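Putative pectin lyase (Geobacillus virus E2, PDB 7CHU) probably serves as the trimeric tailspike of a deep-sea thermophilic bacteriophage, recognising and perhaps cleaving host surface polysaccharide through a pectin-lyase-like beta-helix. Local coordinates at residues N416-G421 with I425-T430. Residues are numbered along the deposited sequence; the frame is centred on the assembly and turned at random.
Sequences NVYRSG and IQPKGT
Y418 and I425 face each other as the antiparallel hydrogen-bonded pair of a short beta hairpin, formed by strands 418-420 and 423-426. Their backbones exchange two hydrogen bonds, I425 N to Y418 O at 2.8 Å and Y418 N to I425 O at 3.0 Å. The I425 carbonyl oxygen also receives a CA-H...O contact from V417.

Next to this pair the side chain of N416 bonds to the main chain of K428. With CG anti to the backbone N (chi1 -165°), its amide grips both polar groups of that residue's backbone: OD1 accepts from K428 N at 3.0 Å through an in-plane lone pair, and ND2 donates to K428 O at 3.1 Å, almost within the amide plane. ND2 also donates to A432 O.

Apolar packing centres on the Y418 ring. I425 CB sits over one face, off-centre, in a CH-pi contact 4.0 Å from the centroid, while P427 CG meets the edge at CE1, 3.8 Å away. I425 CD1 reaches on to touch S420 CB, 3.6 Å away. Outside the hairpin, R395 makes a cation-pi contact with the ring, and N379 ND2 is hydrogen-bonded to Y418 OH.

Two hydrogen bonds to K428 and one to A432 thus fix the rotation of the buried N416 amide, tying the loop at K428 to the chain just ahead of strand 418-420.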
loop_
_atom_site.group_PDB
_atom_site.type_symbol
_atom_site.label_atom_id
_atom_site.label_comp_id
_atom_site.label_asym_id
_atom_site.label_seq_id
_atom_site.Cartn_x
_atom_site.Cartn_y
_atom_site.Cartn_z
ATOM N N ASN A 416 -3.232 7.190 -35.509
ATOM C CA ASN A 416 -4.453 6.639 -36.105
ATOM C C ASN A 416 -4.213 5.293 -36.781
ATOM O O ASN A 416 -4.865 4.966 -37.776
ATOM C CB ASN A 416 -5.112 7.608 -37.099
ATOM C CG ASN A 416 -6.552 7.205 -37.440
ATOM O OD1 ASN A 416 -7.264 6.623 -36.607
ATOM N ND2 ASN A 416 -6.972 7.478 -38.682
ATOM N N VAL A 417 -3.280 4.505 -36.257
ATOM C CA VAL A 417 -3.067 3.148 -36.747
ATOM C C VAL A 417 -2.229 2.422 -35.714
ATOM O O VAL A 417 -1.362 3.021 -35.075
ATOM C CB VAL A 417 -2.381 3.135 -38.135
ATOM C CG1 VAL A 417 -0.988 3.807 -38.048
ATOM C CG2 VAL A 417 -2.241 1.697 -38.660
ATOM N N TYR A 418 -2.481 1.126 -35.561
ATOM C CA TYR A 418 -1.667 0.307 -34.675
ATOM C C TYR A 418 -1.688 -1.124 -35.185
ATOM O O TYR A 418 -2.609 -1.527 -35.889
ATOM C CB TYR A 418 -2.151 0.384 -33.205
ATOM C CG TYR A 418 -3.544 -0.170 -32.934
ATOM C CD1 TYR A 418 -4.682 0.629 -33.088
ATOM C CD2 TYR A 418 -3.715 -1.485 -32.508
ATOM C CE1 TYR A 418 -5.967 0.128 -32.817
ATOM C CE2 TYR A 418 -4.978 -1.997 -32.245
ATOM C CZ TYR A 418 -6.094 -1.192 -32.395
ATOM O OH TYR A 418 -7.332 -1.719 -32.129
ATOM N N ARG A 419 -0.660 -1.894 -34.823
ATOM C CA ARG A 419 -0.580 -3.287 -35.241
ATOM C C ARG A 419 -1.317 -4.199 -34.265
ATOM O O ARG A 419 -1.092 -4.141 -33.049
ATOM C CB ARG A 419 0.869 -3.745 -35.371
ATOM C CG ARG A 419 0.958 -5.254 -35.663
ATOM C CD ARG A 419 2.290 -5.653 -36.191
ATOM N NE ARG A 419 2.316 -7.048 -36.629
ATOM C CZ ARG A 419 3.224 -7.546 -37.453
ATOM N NH1 ARG A 419 4.177 -6.755 -37.951
ATOM N NH2 ARG A 419 3.172 -8.833 -37.786
ATOM N N SER A 420 -2.180 -5.057 -34.807
ATOM C CA SER A 420 -2.891 -6.064 -34.017
ATOM C C SER A 420 -2.725 -7.415 -34.703
ATOM O O SER A 420 -3.264 -7.634 -35.796
ATOM C CB SER A 420 -4.371 -5.714 -33.866
ATOM O OG SER A 420 -5.049 -6.713 -33.115
ATOM N N GLY A 421 -1.982 -8.313 -34.074
ATOM C CA GLY A 421 -1.656 -9.560 -34.748
ATOM C C GLY A 421 -0.930 -9.261 -36.053
ATOM O O GLY A 421 0.079 -8.554 -36.081
ATOM N N ILE A 425 -4.679 -1.750 -37.700
ATOM C CA ILE A 425 -6.042 -1.286 -37.461
ATOM C C ILE A 425 -6.062 0.235 -37.464
ATOM O O ILE A 425 -5.219 0.873 -36.827
ATOM C CB ILE A 425 -6.581 -1.838 -36.131
ATOM C CG1 ILE A 425 -6.673 -3.364 -36.226
ATOM C CG2 ILE A 425 -7.915 -1.182 -35.796
ATOM C CD1 ILE A 425 -7.327 -4.020 -35.028
ATOM N N GLN A 426 -7.008 0.811 -38.192
ATOM C CA GLN A 426 -7.245 2.247 -38.258
ATOM C C GLN A 426 -8.442 2.567 -37.376
ATOM O O GLN A 426 -9.587 2.280 -37.770
ATOM C CB GLN A 426 -7.510 2.686 -39.708
ATOM C CG GLN A 426 -7.659 4.180 -39.899
ATOM C CD GLN A 426 -7.901 4.551 -41.368
ATOM O OE1 GLN A 426 -9.033 4.504 -41.858
ATOM N NE2 GLN A 426 -6.837 4.912 -42.070
ATOM N N PRO A 427 -8.244 3.161 -36.193
ATOM C CA PRO A 427 -9.376 3.352 -35.264
ATOM C C PRO A 427 -10.436 4.310 -35.769
ATOM O O PRO A 427 -11.631 4.004 -35.672
ATOM C CB PRO A 427 -8.692 3.888 -33.998
ATOM C CG PRO A 427 -7.309 3.487 -34.106
ATOM C CD PRO A 427 -6.966 3.513 -35.560
ATOM N N LYS A 428 -10.040 5.478 -36.287
ATOM C CA LYS A 428 -10.974 6.474 -36.812
ATOM C C LYS A 428 -10.981 6.395 -38.334
ATOM O O LYS A 428 -10.015 6.805 -38.986
ATOM C CB LYS A 428 -10.601 7.881 -36.346
ATOM C CG LYS A 428 -11.560 8.965 -36.855
ATOM C CD LYS A 428 -11.483 10.198 -35.976
ATOM C CE LYS A 428 -12.662 11.146 -36.193
ATOM N NZ LYS A 428 -12.651 12.257 -35.203
ATOM N N GLY A 429 -12.087 5.897 -38.899
ATOM C CA GLY A 429 -12.145 5.603 -40.323
ATOM C C GLY A 429 -12.189 6.821 -41.221
ATOM O O GLY A 429 -11.947 6.697 -42.427
ATOM N N THR A 430 -12.492 7.995 -40.672
ATOM C CA THR A 430 -12.569 9.202 -41.487
ATOM C C THR A 430 -11.235 9.915 -41.621
ATOM O O THR A 430 -11.157 10.899 -42.368
ATOM C CB THR A 430 -13.606 10.199 -40.925
ATOM O OG1 THR A 430 -13.298 10.518 -39.564
ATOM C CG2 THR A 430 -15.025 9.631 -41.006
#